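Local coordinates for protein oxalate biosynthetic component 1 (Burkholderia thailandensis, PDB 5IKY) that probably makes oxalate in a quorum-sensing-dependent pathway, as a bifunctional enzyme combining a serine hydrolase of the alpha/beta-hydrolase type with a lyase activity, at residues Val133-Thr138 against Gly190-Gly195; Thr137-Thr142 against Ile156-Ser161; Ile275-Thr280 against Val310-Pro315; Arg346-Val351 against Leu376-Ala381. All blocks are in the same frame, centred on the assembly; numbering follows the deposited sequence.

Contact 1 of 4, residues Val133-Thr138 against Gly190-Gly195; sequences VLQLTT and GHWQPG
A bend at chi2 (-66°) carries the amide of Gln135 off the side of its helix to the loop at Pro194; on the other side Trp192 has CG anti to its backbone N (chi1 167°), sending the indole toward the helix. The two side chains, arriving from opposite directions, show how a single polar group can tie a helix to a loop, here helix 126-138 to the residues after strand 190-192, the middle strand of a three-stranded antiparallel sheet. Gln135 NE2 donates to Pro194 O over 3.0 Å. The donor lies in the carbonyl plane, on a lone pair, but the N-H is bent (135°) and the acceptor sits out of the plane of the Gln135 amide. The same nitrogen passes obliquely by the benzo part of the indole, Gln135 NE2 to Trp192 CZ2 being 3.7 Å. Pro194 folds back over one indole face, its CG lying 3.8 Å above the ring plane of Trp192. One helical turn further on, Thr138 CG2 is 3.8 Å from Gly195 O. Gly195 follows with positive phi, its N held by Gln193 OE1 at 2.8 Å. The chemistry implies a join that is specific but light: one bent hydrogen bond satisfies the carbonyl of Pro194, while an indole with its proline lid and one methyl group supply the apolar surroundings.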
loop_
_atom_site.group_PDB
_atom_site.type_symbol
_atom_site.label_atom_id
_atom_site.label_comp_id
_atom_site.label_asym_id
_atom_site.label_seq_id
_atom_site.Cartn_x
_atom_site.Cartn_y
_atom_site.Cartn_z
ATOM N N VAL A 133 17.715 -25.527 -11.934
ATOM C CA VAL A 133 16.793 -24.409 -11.775
ATOM C C VAL A 133 17.331 -23.393 -10.771
ATOM O O VAL A 133 17.260 -22.186 -11.003
ATOM C CB VAL A 133 15.395 -24.886 -11.323
ATOM C CG1 VAL A 133 14.510 -23.700 -10.971
ATOM C CG2 VAL A 133 14.748 -25.736 -12.408
ATOM N N LEU A 134 17.886 -23.882 -9.667
ATOM C CA LEU A 134 18.430 -22.997 -8.643
ATOM C C LEU A 134 19.684 -22.270 -9.124
ATOM O O LEU A 134 19.898 -21.109 -8.781
ATOM C CB LEU A 134 18.735 -23.774 -7.361
ATOM C CG LEU A 134 17.519 -24.158 -6.513
ATOM C CD1 LEU A 134 17.949 -24.803 -5.206
ATOM C CD2 LEU A 134 16.642 -22.943 -6.250
ATOM N N GLN A 135 20.509 -22.949 -9.917
ATOM C CA GLN A 135 21.722 -22.324 -10.438
ATOM C C GLN A 135 21.409 -21.234 -11.454
ATOM O O GLN A 135 21.972 -20.141 -11.393
ATOM C CB GLN A 135 22.650 -23.363 -11.069
ATOM C CG GLN A 135 23.782 -23.806 -10.160
ATOM C CD GLN A 135 24.770 -22.691 -9.854
ATOM O OE1 GLN A 135 24.772 -21.645 -10.503
ATOM N NE2 GLN A 135 25.619 -22.916 -8.860
ATOM N N LEU A 136 20.513 -21.532 -12.389
ATOM C CA LEU A 136 20.181 -20.571 -13.432
ATOM C C LEU A 136 19.448 -19.363 -12.854
ATOM O O LEU A 136 19.711 -18.228 -13.251
ATOM C CB LEU A 136 19.347 -21.230 -14.535
ATOM C CG LEU A 136 20.071 -22.318 -15.337
ATOM C CD1 LEU A 136 19.297 -22.691 -16.588
ATOM C CD2 LEU A 136 21.479 -21.877 -15.699
ATOM N N THR A 137 18.543 -19.598 -11.909
ATOM C CA THR A 137 17.796 -18.495 -11.310
ATOM C C THR A 137 18.686 -17.660 -10.391
ATOM O O THR A 137 18.442 -16.467 -10.203
ATOM C CB THR A 137 16.564 -18.990 -10.522
ATOM O OG1 THR A 137 16.959 -19.984 -9.568
ATOM C CG2 THR A 137 15.526 -19.575 -11.471
ATOM N N THR A 138 19.714 -18.286 -9.823
ATOM C CA THR A 138 20.725 -17.555 -9.062
ATOM C C THR A 138 21.476 -16.614 -9.997
ATOM O O THR A 138 21.857 -15.511 -9.610
ATOM C CB THR A 138 21.727 -18.507 -8.366
ATOM O OG1 THR A 138 21.030 -19.370 -7.459
ATOM C CG2 THR A 138 22.776 -17.719 -7.593
ATOM N N GLY A 190 39.396 -23.210 -15.322
ATOM C CA GLY A 190 39.305 -21.812 -14.938
ATOM C C GLY A 190 38.595 -21.631 -13.612
ATOM O O GLY A 190 38.525 -22.557 -12.806
ATOM N N HIS A 191 38.068 -20.434 -13.382
ATOM C CA HIS A 191 37.355 -20.151 -12.143
ATOM C C HIS A 191 35.874 -19.883 -12.390
ATOM O O HIS A 191 35.476 -19.407 -13.453
ATOM C CB HIS A 191 37.994 -18.972 -11.412
ATOM C CG HIS A 191 39.099 -19.371 -10.484
ATOM N ND1 HIS A 191 40.395 -19.572 -10.909
ATOM C CD2 HIS A 191 39.098 -19.608 -9.150
ATOM C CE1 HIS A 191 41.145 -19.916 -9.878
ATOM N NE2 HIS A 191 40.384 -19.944 -8.799
ATOM N N TRP A 192 35.072 -20.188 -11.379
ATOM C CA TRP A 192 33.623 -20.227 -11.505
ATOM C C TRP A 192 32.972 -19.586 -10.287
ATOM O O TRP A 192 33.463 -19.739 -9.170
ATOM C CB TRP A 192 33.179 -21.679 -11.662
ATOM C CG TRP A 192 31.722 -21.943 -11.502
ATOM C CD1 TRP A 192 30.688 -21.212 -12.006
ATOM C CD2 TRP A 192 31.135 -23.029 -10.784
ATOM N NE1 TRP A 192 29.487 -21.783 -11.651
ATOM C CE2 TRP A 192 29.736 -22.901 -10.899
ATOM C CE3 TRP A 192 31.657 -24.101 -10.056
ATOM C CZ2 TRP A 192 28.852 -23.804 -10.312
ATOM C CZ3 TRP A 192 30.779 -24.997 -9.476
ATOM C CH2 TRP A 192 29.392 -24.843 -9.606
ATOM N N GLN A 193 31.879 -18.860 -10.503
ATOM C CA GLN A 193 31.117 -18.273 -9.404
ATOM C C GLN A 193 29.786 -19.004 -9.227
ATOM O O GLN A 193 28.821 -18.729 -9.939
ATOM C CB GLN A 193 30.886 -16.777 -9.645
ATOM C CG GLN A 193 29.913 -16.102 -8.674
ATOM C CD GLN A 193 30.350 -16.197 -7.225
ATOM O OE1 GLN A 193 30.038 -17.166 -6.533
ATOM N NE2 GLN A 193 31.072 -15.183 -6.754
ATOM N N PRO A 194 29.738 -19.952 -8.277
ATOM C CA PRO A 194 28.538 -20.746 -7.988
ATOM C C PRO A 194 27.410 -19.905 -7.394
ATOM O O PRO A 194 26.239 -20.259 -7.525
ATOM C CB PRO A 194 29.032 -21.782 -6.967
ATOM C CG PRO A 194 30.531 -21.743 -7.048
ATOM C CD PRO A 194 30.870 -20.340 -7.422
ATOM N N GLY A 195 27.765 -18.801 -6.745
ATOM C CA GLY A 195 26.779 -17.937 -6.125
ATOM C C GLY A 195 26.171 -18.553 -4.881
ATOM O O GLY A 195 24.976 -18.402 -4.622
#

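Contact 2 of 4, residues Thr137-Thr142 against Ile156-Ser161; sequences TTFGWT and IHTYLS
Trp141 meets Thr158 through a hydrogen bond of almost ideal form: NE1 donates to Thr158 OG1 at 2.8 Å, the N-H runs nearly straight (176°), and the hydroxyl oxygen lies in the indole plane. The methyl of the same threonine serves a second ring, with Thr158 CG2 3.8 Å from Phe139 CD2 at the phenyl edge. That edge also faces the backbone, where Phe139 CE2 comes within 3.2 Å of Tyr159 O, in the plane of the ring. Farther round the indole, Ile156 CD1 makes an apolar contact with Trp141 CZ2 at 3.8 Å, coming in obliquely. Thr158 can divide its branches in this way because OG1 stands anti to its carbonyl carbon (chi1 -69°) and CG2 anti to its N. In the next shell, Trp151 meets the Trp141 ring, Phe26 stacks on Tyr159, and backbone bonds to Tyr64 and Arg62 hold Ile156 and Thr158 in the sheet. Between the two aromatic residues, Gly140 turns the chain with a positive phi. This is a Schellman motif ending helix 126-138, whose flanking aromatics seat it against the outermost strand of a three-stranded antiparallel sheet in the N-terminal domain.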
loop_
_atom_site.group_PDB
_atom_site.type_symbol
_atom_site.label_atom_id
_atom_site.label_comp_id
_atom_site.label_asym_id
_atom_site.label_seq_id
_atom_site.Cartn_x
_atom_site.Cartn_y
_atom_site.Cartn_z
ATOM N N THR A 137 18.543 -19.598 -11.909
ATOM C CA THR A 137 17.796 -18.495 -11.310
ATOM C C THR A 137 18.686 -17.660 -10.391
ATOM O O THR A 137 18.442 -16.467 -10.203
ATOM C CB THR A 137 16.564 -18.990 -10.522
ATOM O OG1 THR A 137 16.959 -19.984 -9.568
ATOM C CG2 THR A 137 15.526 -19.575 -11.471
ATOM N N THR A 138 19.714 -18.286 -9.823
ATOM C CA THR A 138 20.725 -17.555 -9.062
ATOM C C THR A 138 21.476 -16.614 -9.997
ATOM O O THR A 138 21.857 -15.511 -9.610
ATOM C CB THR A 138 21.727 -18.507 -8.366
ATOM O OG1 THR A 138 21.030 -19.370 -7.459
ATOM C CG2 THR A 138 22.776 -17.719 -7.593
ATOM N N PHE A 139 21.663 -17.054 -11.238
ATOM C CA PHE A 139 22.399 -16.286 -12.233
ATOM C C PHE A 139 21.543 -15.219 -12.905
ATOM O O PHE A 139 22.044 -14.445 -13.721
ATOM C CB PHE A 139 22.985 -17.217 -13.296
ATOM C CG PHE A 139 24.201 -17.966 -12.841
ATOM C CD1 PHE A 139 24.850 -17.614 -11.668
ATOM C CD2 PHE A 139 24.710 -19.008 -13.597
ATOM C CE1 PHE A 139 25.975 -18.300 -11.248
ATOM C CE2 PHE A 139 25.834 -19.697 -13.186
ATOM C CZ PHE A 139 26.469 -19.342 -12.010
ATOM N N GLY A 140 20.256 -15.183 -12.576
ATOM C CA GLY A 140 19.373 -14.173 -13.130
ATOM C C GLY A 140 18.354 -14.677 -14.137
ATOM O O GLY A 140 17.554 -13.893 -14.652
ATOM N N TRP A 141 18.385 -15.973 -14.437
ATOM C CA TRP A 141 17.341 -16.578 -15.261
ATOM C C TRP A 141 16.027 -16.530 -14.494
ATOM O O TRP A 141 16.022 -16.547 -13.265
ATOM C CB TRP A 141 17.680 -18.024 -15.629
ATOM C CG TRP A 141 18.832 -18.185 -16.581
ATOM C CD1 TRP A 141 20.132 -17.824 -16.366
ATOM C CD2 TRP A 141 18.793 -18.780 -17.884
ATOM N NE1 TRP A 141 20.899 -18.144 -17.460
ATOM C CE2 TRP A 141 20.101 -18.732 -18.406
ATOM C CE3 TRP A 141 17.776 -19.342 -18.664
ATOM C CZ2 TRP A 141 20.420 -19.226 -19.671
ATOM C CZ3 TRP A 141 18.095 -19.831 -19.920
ATOM C CH2 TRP A 141 19.405 -19.769 -20.410
ATOM N N THR A 142 14.913 -16.469 -15.212
ATOM C CA THR A 142 13.612 -16.434 -14.555
ATOM C C THR A 142 12.706 -17.562 -15.029
ATOM O O THR A 142 12.916 -18.142 -16.095
ATOM C CB THR A 142 12.897 -15.089 -14.786
ATOM O OG1 THR A 142 12.754 -14.854 -16.193
ATOM C CG2 THR A 142 13.687 -13.952 -14.154
ATOM N N ILE A 156 24.740 -12.033 -21.880
ATOM C CA ILE A 156 24.616 -13.261 -21.110
ATOM C C ILE A 156 25.989 -13.870 -20.851
ATOM O O ILE A 156 26.905 -13.741 -21.660
ATOM C CB ILE A 156 23.695 -14.292 -21.812
ATOM C CG1 ILE A 156 23.281 -15.395 -20.829
ATOM C CG2 ILE A 156 24.357 -14.866 -23.057
ATOM C CD1 ILE A 156 22.184 -16.295 -21.340
ATOM N N HIS A 157 26.122 -14.506 -19.695
ATOM C CA HIS A 157 27.355 -15.165 -19.304
ATOM C C HIS A 157 27.037 -16.218 -18.251
ATOM O O HIS A 157 27.352 -16.054 -17.074
ATOM C CB HIS A 157 28.371 -14.152 -18.777
ATOM C CG HIS A 157 29.794 -14.587 -18.936
ATOM N ND1 HIS A 157 30.392 -15.500 -18.094
ATOM C CD2 HIS A 157 30.731 -14.247 -19.850
ATOM C CE1 HIS A 157 31.641 -15.693 -18.476
ATOM N NE2 HIS A 157 31.873 -14.945 -19.539
ATOM N N THR A 158 26.396 -17.297 -18.689
ATOM C CA THR A 158 25.950 -18.352 -17.788
ATOM C C THR A 158 26.793 -19.610 -17.954
ATOM O O THR A 158 26.959 -20.118 -19.061
ATOM C CB THR A 158 24.467 -18.692 -18.022
ATOM O OG1 THR A 158 23.656 -17.588 -17.602
ATOM C CG2 THR A 158 24.074 -19.923 -17.235
ATOM N N TYR A 159 27.319 -20.108 -16.839
ATOM C CA TYR A 159 28.212 -21.259 -16.855
ATOM C C TYR A 159 27.701 -22.375 -15.950
ATOM O O TYR A 159 27.080 -22.119 -14.920
ATOM C CB TYR A 159 29.621 -20.831 -16.431
ATOM C CG TYR A 159 30.590 -21.970 -16.196
ATOM C CD1 TYR A 159 30.751 -22.520 -14.932
ATOM C CD2 TYR A 159 31.354 -22.484 -17.235
ATOM C CE1 TYR A 159 31.633 -23.554 -14.707
ATOM C CE2 TYR A 159 32.242 -23.521 -17.020
ATOM C CZ TYR A 159 32.376 -24.050 -15.754
ATOM O OH TYR A 159 33.258 -25.080 -15.531
ATOM N N LEU A 160 27.965 -23.616 -16.348
ATOM C CA LEU A 160 27.656 -24.772 -15.517
ATOM C C LEU A 160 28.900 -25.636 -15.354
ATOM O O LEU A 160 29.600 -25.917 -16.326
ATOM C CB LEU A 160 26.512 -25.590 -16.118
ATOM C CG LEU A 160 25.127 -24.942 -16.080
ATOM C CD1 LEU A 160 24.095 -25.819 -16.770
ATOM C CD2 LEU A 160 24.717 -24.660 -14.651
ATOM N N SER A 161 29.168 -26.049 -14.121
ATOM C CA SER A 161 30.354 -26.840 -13.804
ATOM C C SER A 161 30.357 -28.195 -14.510
ATOM O O SER A 161 29.301 -28.699 -14.895
ATOM C CB SER A 161 30.456 -27.044 -12.293
ATOM O OG SER A 161 29.364 -27.810 -11.815
#

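Contact 3 of 4, residues Ile275-Thr280 against Val310-Pro315; sequences ILNLST and VASFSP
Asn277 and Val310 form the close-packed part of this parallel strand pair, both directed to one face of the sheet, their side chains crossing at a slant. Asn277 CG, anti to its backbone N (chi1 -180°), comes 3.6 Å from Val310 CG1, so the flat amide rests against a methyl. Its OD1 stays near Val310 O without bonding, since both are acceptors, while ND2 donates to Glu348 OE1 on strand 346-351, which would help fix the amide's rotation. The backbones are joined in regular fashion by Val310 N to Leu276 O, Leu278 N to Val310 O and Ser312 N to Leu278 O, bonds of 3.0 to 3.1 Å. On the opposite face, Ala311 CB meets Thr280 CG2 at 3.9 Å. Beyond Leu278 the strands part and polar links take over. Thr280 OG1 donates to Ser312 O over 2.6 Å, approaching from above the carbonyl plane, 54° out of it, rather than on a lone pair. The looser side lies between the serines, where a single buried water bonds Ser279 OG at 2.8 Å but Ser312 OG only weakly. Strands 275-278 and 310-313 are successive members of a beta-alpha-beta unit with helix 293-296, in a curled parallel sheet consistent with a TIM barrel, and the side chain of Ser279, at the C-terminal end of its strand, lies about 4 Å from the bound magnesium ion.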
loop_
_atom_site.group_PDB
_atom_site.type_symbol
_atom_site.label_atom_id
_atom_site.label_comp_id
_atom_site.label_asym_id
_atom_site.label_seq_id
_atom_site.Cartn_x
_atom_site.Cartn_y
_atom_site.Cartn_z
ATOM N N ILE A 275 5.266 -1.085 10.576
ATOM C CA ILE A 275 6.046 -1.223 11.796
ATOM C C ILE A 275 7.494 -1.500 11.416
ATOM O O ILE A 275 7.796 -2.491 10.754
ATOM C CB ILE A 275 5.492 -2.338 12.702
ATOM C CG1 ILE A 275 4.098 -1.957 13.199
ATOM C CG2 ILE A 275 6.420 -2.591 13.883
ATOM C CD1 ILE A 275 3.379 -3.065 13.939
ATOM N N LEU A 276 8.383 -0.602 11.825
ATOM C CA LEU A 276 9.781 -0.675 11.427
ATOM C C LEU A 276 10.627 -1.257 12.547
ATOM O O LEU A 276 10.582 -0.795 13.692
ATOM C CB LEU A 276 10.291 0.710 11.026
ATOM C CG LEU A 276 9.442 1.375 9.939
ATOM C CD1 LEU A 276 9.943 2.774 9.602
ATOM C CD2 LEU A 276 9.393 0.504 8.691
ATOM N N ASN A 277 11.395 -2.281 12.201
ATOM C CA ASN A 277 12.201 -3.019 13.162
ATOM C C ASN A 277 13.664 -3.010 12.728
ATOM O O ASN A 277 14.022 -3.616 11.716
ATOM C CB ASN A 277 11.659 -4.447 13.298
ATOM C CG ASN A 277 12.438 -5.291 14.288
ATOM O OD1 ASN A 277 13.410 -4.836 14.892
ATOM N ND2 ASN A 277 11.996 -6.530 14.474
ATOM N N LEU A 278 14.504 -2.311 13.485
ATOM C CA LEU A 278 15.915 -2.183 13.127
ATOM C C LEU A 278 16.786 -3.154 13.912
ATOM O O LEU A 278 16.609 -3.339 15.117
ATOM C CB LEU A 278 16.410 -0.752 13.350
ATOM C CG LEU A 278 15.612 0.384 12.708
ATOM C CD1 LEU A 278 16.422 1.669 12.742
ATOM C CD2 LEU A 278 15.188 0.042 11.285
ATOM N N SER A 279 17.730 -3.772 13.216
ATOM C CA SER A 279 18.669 -4.689 13.842
ATOM C C SER A 279 19.716 -3.927 14.649
ATOM O O SER A 279 20.207 -2.887 14.214
ATOM C CB SER A 279 19.348 -5.556 12.780
ATOM O OG SER A 279 20.152 -6.554 13.374
ATOM N N THR A 280 20.043 -4.438 15.830
ATOM C CA THR A 280 21.121 -3.870 16.630
ATOM C C THR A 280 22.283 -4.853 16.657
ATOM O O THR A 280 23.257 -4.669 17.385
ATOM C CB THR A 280 20.670 -3.553 18.069
ATOM O OG1 THR A 280 20.301 -4.766 18.736
ATOM C CG2 THR A 280 19.480 -2.603 18.058
ATOM N N VAL A 310 10.567 -0.853 16.836
ATOM C CA VAL A 310 11.154 -2.037 17.443
ATOM C C VAL A 310 12.642 -2.143 17.116
ATOM O O VAL A 310 13.065 -1.775 16.023
ATOM C CB VAL A 310 10.419 -3.317 16.973
ATOM C CG1 VAL A 310 11.068 -4.555 17.543
ATOM C CG2 VAL A 310 8.945 -3.265 17.367
ATOM N N ALA A 311 13.433 -2.624 18.072
ATOM C CA ALA A 311 14.846 -2.901 17.834
ATOM C C ALA A 311 15.255 -4.243 18.448
ATOM O O ALA A 311 14.736 -4.646 19.489
ATOM C CB ALA A 311 15.710 -1.776 18.386
ATOM N N SER A 312 16.189 -4.926 17.795
ATOM C CA SER A 312 16.655 -6.232 18.248
ATOM C C SER A 312 17.309 -6.161 19.622
ATOM O O SER A 312 17.989 -5.191 19.958
ATOM C CB SER A 312 17.636 -6.828 17.235
ATOM O OG SER A 312 16.958 -7.229 16.062
ATOM N N PHE A 313 17.099 -7.209 20.411
ATOM C CA PHE A 313 17.588 -7.259 21.778
ATOM C C PHE A 313 17.819 -8.714 22.177
ATOM O O PHE A 313 16.887 -9.515 22.184
ATOM C CB PHE A 313 16.587 -6.583 22.722
ATOM C CG PHE A 313 17.095 -6.395 24.126
ATOM C CD1 PHE A 313 17.880 -5.301 24.452
ATOM C CD2 PHE A 313 16.772 -7.304 25.121
ATOM C CE1 PHE A 313 18.342 -5.120 25.744
ATOM C CE2 PHE A 313 17.232 -7.128 26.417
ATOM C CZ PHE A 313 18.018 -6.034 26.727
ATOM N N SER A 314 19.064 -9.058 22.492
ATOM C CA SER A 314 19.390 -10.419 22.910
ATOM C C SER A 314 20.050 -10.431 24.284
ATOM O O SER A 314 21.220 -10.080 24.421
ATOM C CB SER A 314 20.298 -11.096 21.883
ATOM O OG SER A 314 19.618 -11.297 20.655
ATOM N N PRO A 315 19.294 -10.834 25.314
ATOM C CA PRO A 315 19.837 -10.859 26.675
ATOM C C PRO A 315 20.786 -12.036 26.892
ATOM O O PRO A 315 20.502 -12.921 27.698
ATOM C CB PRO A 315 18.586 -10.985 27.545
ATOM C CG PRO A 315 17.611 -11.710 26.677
ATOM C CD PRO A 315 17.883 -11.253 25.270
HETATM O O HOH W 1 19.195 -9.017 14.158
#

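Contact 4 of 4, residues Arg346-Val351 against Leu376-Ala381; sequences RPEIEV and LFMLVA
Glu348 crosses Leu376 and Met378 of the neighbouring strand and can be followed from its root to its tip. CB leaves on the face of the sheet that also bears Met378, and CG, anti to the backbone N (chi1 -173°), brushes Leu376 CB at 4.1 Å as the two side chains cross at about a right angle. Extended beyond CG, the chain brings the carboxylate to the methionine: CD is 3.9 Å from Met378 CB, and OE2 reaches Met378 SD at 3.5 Å, the other oxygen, OE1, being taken by Asn277. The methionine is bent at chi2 and chi3, and its end leads away from strand 346-351. On the opposite face the packing is apolar. Ile349 and Phe377 lie side by side, pointing the same way, with Ile349 CB 3.5 Å from Phe377 CD1, while Val351 CG2 comes to the edge of the same ring. Val351 CB also meets Leu379 CD2 at 3.8 Å. Between the faces, four backbone bonds join the strands in parallel: Ile349 N to Leu376 O, Met378 N to Ile349 O (2.7 Å), Val351 N to Met378 O (2.6 Å) and a longer one from Val380 N to Val351 O. The strand axes are inclined by 25°, within a curled parallel sheet consistent with the TIM-barrel relationship of the beta-keto acid cleavage family. Strand 310-313 continues the sheet next to 346-351 and strand 446-451 next to 375-380, while helix 418-442 packs on Phe377 through Leu439 and on Leu379 through Thr435 and Val436.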
loop_
_atom_site.group_PDB
_atom_site.type_symbol
_atom_site.label_atom_id
_atom_site.label_comp_id
_atom_site.label_asym_id
_atom_site.label_seq_id
_atom_site.Cartn_x
_atom_site.Cartn_y
_atom_site.Cartn_z
ATOM N N ARG A 346 10.504 -0.252 21.412
ATOM C CA ARG A 346 10.199 -1.513 22.075
ATOM C C ARG A 346 11.183 -2.580 21.621
ATOM O O ARG A 346 11.382 -2.772 20.427
ATOM C CB ARG A 346 8.766 -1.945 21.761
ATOM C CG ARG A 346 8.340 -3.263 22.391
ATOM C CD ARG A 346 7.503 -3.027 23.637
ATOM N NE ARG A 346 6.409 -2.088 23.396
ATOM C CZ ARG A 346 5.172 -2.441 23.057
ATOM N NH1 ARG A 346 4.250 -1.509 22.859
ATOM N NH2 ARG A 346 4.850 -3.720 22.922
ATOM N N PRO A 347 11.819 -3.275 22.570
ATOM C CA PRO A 347 12.753 -4.326 22.152
ATOM C C PRO A 347 12.036 -5.538 21.568
ATOM O O PRO A 347 10.912 -5.835 21.967
ATOM C CB PRO A 347 13.469 -4.698 23.454
ATOM C CG PRO A 347 12.501 -4.346 24.526
ATOM C CD PRO A 347 11.768 -3.125 24.033
ATOM N N GLU A 348 12.674 -6.213 20.618
ATOM C CA GLU A 348 12.227 -7.537 20.211
ATOM C C GLU A 348 13.287 -8.538 20.612
ATOM O O GLU A 348 14.425 -8.475 20.144
ATOM C CB GLU A 348 11.972 -7.628 18.711
ATOM C CG GLU A 348 11.340 -8.946 18.288
ATOM C CD GLU A 348 11.365 -9.154 16.787
ATOM O OE1 GLU A 348 12.374 -8.783 16.148
ATOM O OE2 GLU A 348 10.369 -9.682 16.246
ATOM N N ILE A 349 12.915 -9.461 21.487
ATOM C CA ILE A 349 13.871 -10.432 21.985
ATOM C C ILE A 349 14.177 -11.466 20.918
ATOM O O ILE A 349 13.325 -12.282 20.568
ATOM C CB ILE A 349 13.356 -11.140 23.244
ATOM C CG1 ILE A 349 12.613 -10.150 24.150
ATOM C CG2 ILE A 349 14.505 -11.818 23.974
ATOM C CD1 ILE A 349 13.458 -8.999 24.625
ATOM N N GLU A 350 15.394 -11.422 20.392
ATOM C CA GLU A 350 15.836 -12.437 19.451
ATOM C C GLU A 350 16.289 -13.656 20.242
ATOM O O GLU A 350 17.362 -13.655 20.845
ATOM C CB GLU A 350 16.957 -11.905 18.560
ATOM C CG GLU A 350 16.628 -10.577 17.892
ATOM C CD GLU A 350 17.063 -10.525 16.439
ATOM O OE1 GLU A 350 18.261 -10.282 16.182
ATOM O OE2 GLU A 350 16.202 -10.720 15.553
ATOM N N VAL A 351 15.452 -14.686 20.260
ATOM C CA VAL A 351 15.732 -15.882 21.039
ATOM C C VAL A 351 16.584 -16.866 20.240
ATOM O O VAL A 351 16.064 -17.721 19.524
ATOM C CB VAL A 351 14.430 -16.561 21.494
ATOM C CG1 VAL A 351 14.735 -17.760 22.368
ATOM C CG2 VAL A 351 13.559 -15.564 22.246
ATOM N N LEU A 376 7.784 -8.626 22.992
ATOM C CA LEU A 376 7.892 -9.252 21.679
ATOM C C LEU A 376 9.026 -10.265 21.621
ATOM O O LEU A 376 10.158 -9.961 21.999
ATOM C CB LEU A 376 8.095 -8.184 20.607
ATOM C CG LEU A 376 7.123 -7.007 20.664
ATOM C CD1 LEU A 376 7.500 -5.962 19.635
ATOM C CD2 LEU A 376 5.697 -7.491 20.455
ATOM N N PHE A 377 8.730 -11.466 21.134
ATOM C CA PHE A 377 9.740 -12.514 21.051
ATOM C C PHE A 377 9.918 -13.043 19.635
ATOM O O PHE A 377 8.952 -13.222 18.894
ATOM C CB PHE A 377 9.394 -13.669 21.992
ATOM C CG PHE A 377 9.576 -13.340 23.442
ATOM C CD1 PHE A 377 10.828 -13.411 24.027
ATOM C CD2 PHE A 377 8.499 -12.955 24.220
ATOM C CE1 PHE A 377 11.002 -13.109 25.365
ATOM C CE2 PHE A 377 8.665 -12.652 25.557
ATOM C CZ PHE A 377 9.919 -12.728 26.131
ATOM N N MET A 378 11.175 -13.299 19.283
ATOM C CA MET A 378 11.547 -13.855 17.990
ATOM C C MET A 378 12.279 -15.180 18.186
ATOM O O MET A 378 13.390 -15.204 18.718
ATOM C CB MET A 378 12.435 -12.872 17.223
ATOM C CG MET A 378 12.371 -13.014 15.716
ATOM S SD MET A 378 10.676 -12.991 15.128
ATOM C CE MET A 378 10.669 -14.516 14.210
ATOM N N LEU A 379 11.663 -16.279 17.763
ATOM C CA LEU A 379 12.298 -17.588 17.893
ATOM C C LEU A 379 13.173 -17.906 16.690
ATOM O O LEU A 379 12.672 -18.211 15.608
ATOM C CB LEU A 379 11.254 -18.692 18.073
ATOM C CG LEU A 379 10.406 -18.665 19.344
ATOM C CD1 LEU A 379 9.557 -19.926 19.432
ATOM C CD2 LEU A 379 11.278 -18.506 20.580
ATOM N N VAL A 380 14.484 -17.832 16.889
ATOM C CA VAL A 380 15.438 -18.187 15.848
ATOM C C VAL A 380 15.665 -19.693 15.858
ATOM O O VAL A 380 16.644 -20.181 16.421
ATOM C CB VAL A 380 16.776 -17.456 16.037
ATOM C CG1 VAL A 380 17.624 -17.569 14.784
ATOM C CG2 VAL A 380 16.528 -15.995 16.382
ATOM N N ALA A 381 14.749 -20.428 15.237
ATOM C CA ALA A 381 14.763 -21.886 15.301
ATOM C C ALA A 381 15.581 -22.509 14.174
ATOM O O ALA A 381 15.756 -21.906 13.117
ATOM C CB ALA A 381 13.339 -22.422 15.273
#

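The four contacts fall into two pairs. Contacts 1 and 2 have centres 6 Å apart and share Thr137 and Thr138: Leu136 O probably accepts from Trp141 N (2.9 Å), and Trp192 of contact 1 meets the ring of Tyr159 from contact 2. Contacts 3 and 4, with centres 8 Å apart, are consecutive strand pairs of one parallel sheet, joined by a probable bond from Glu348 N to Ala311 O (2.8 Å). Both border the magnesium site of His227 and Glu477, the side chains of Ser279 and Glu350 each lying about 4 Å from the metal. The pairs do not touch; contacts 1 and 4 are about 19 Å apart at their nearest atoms.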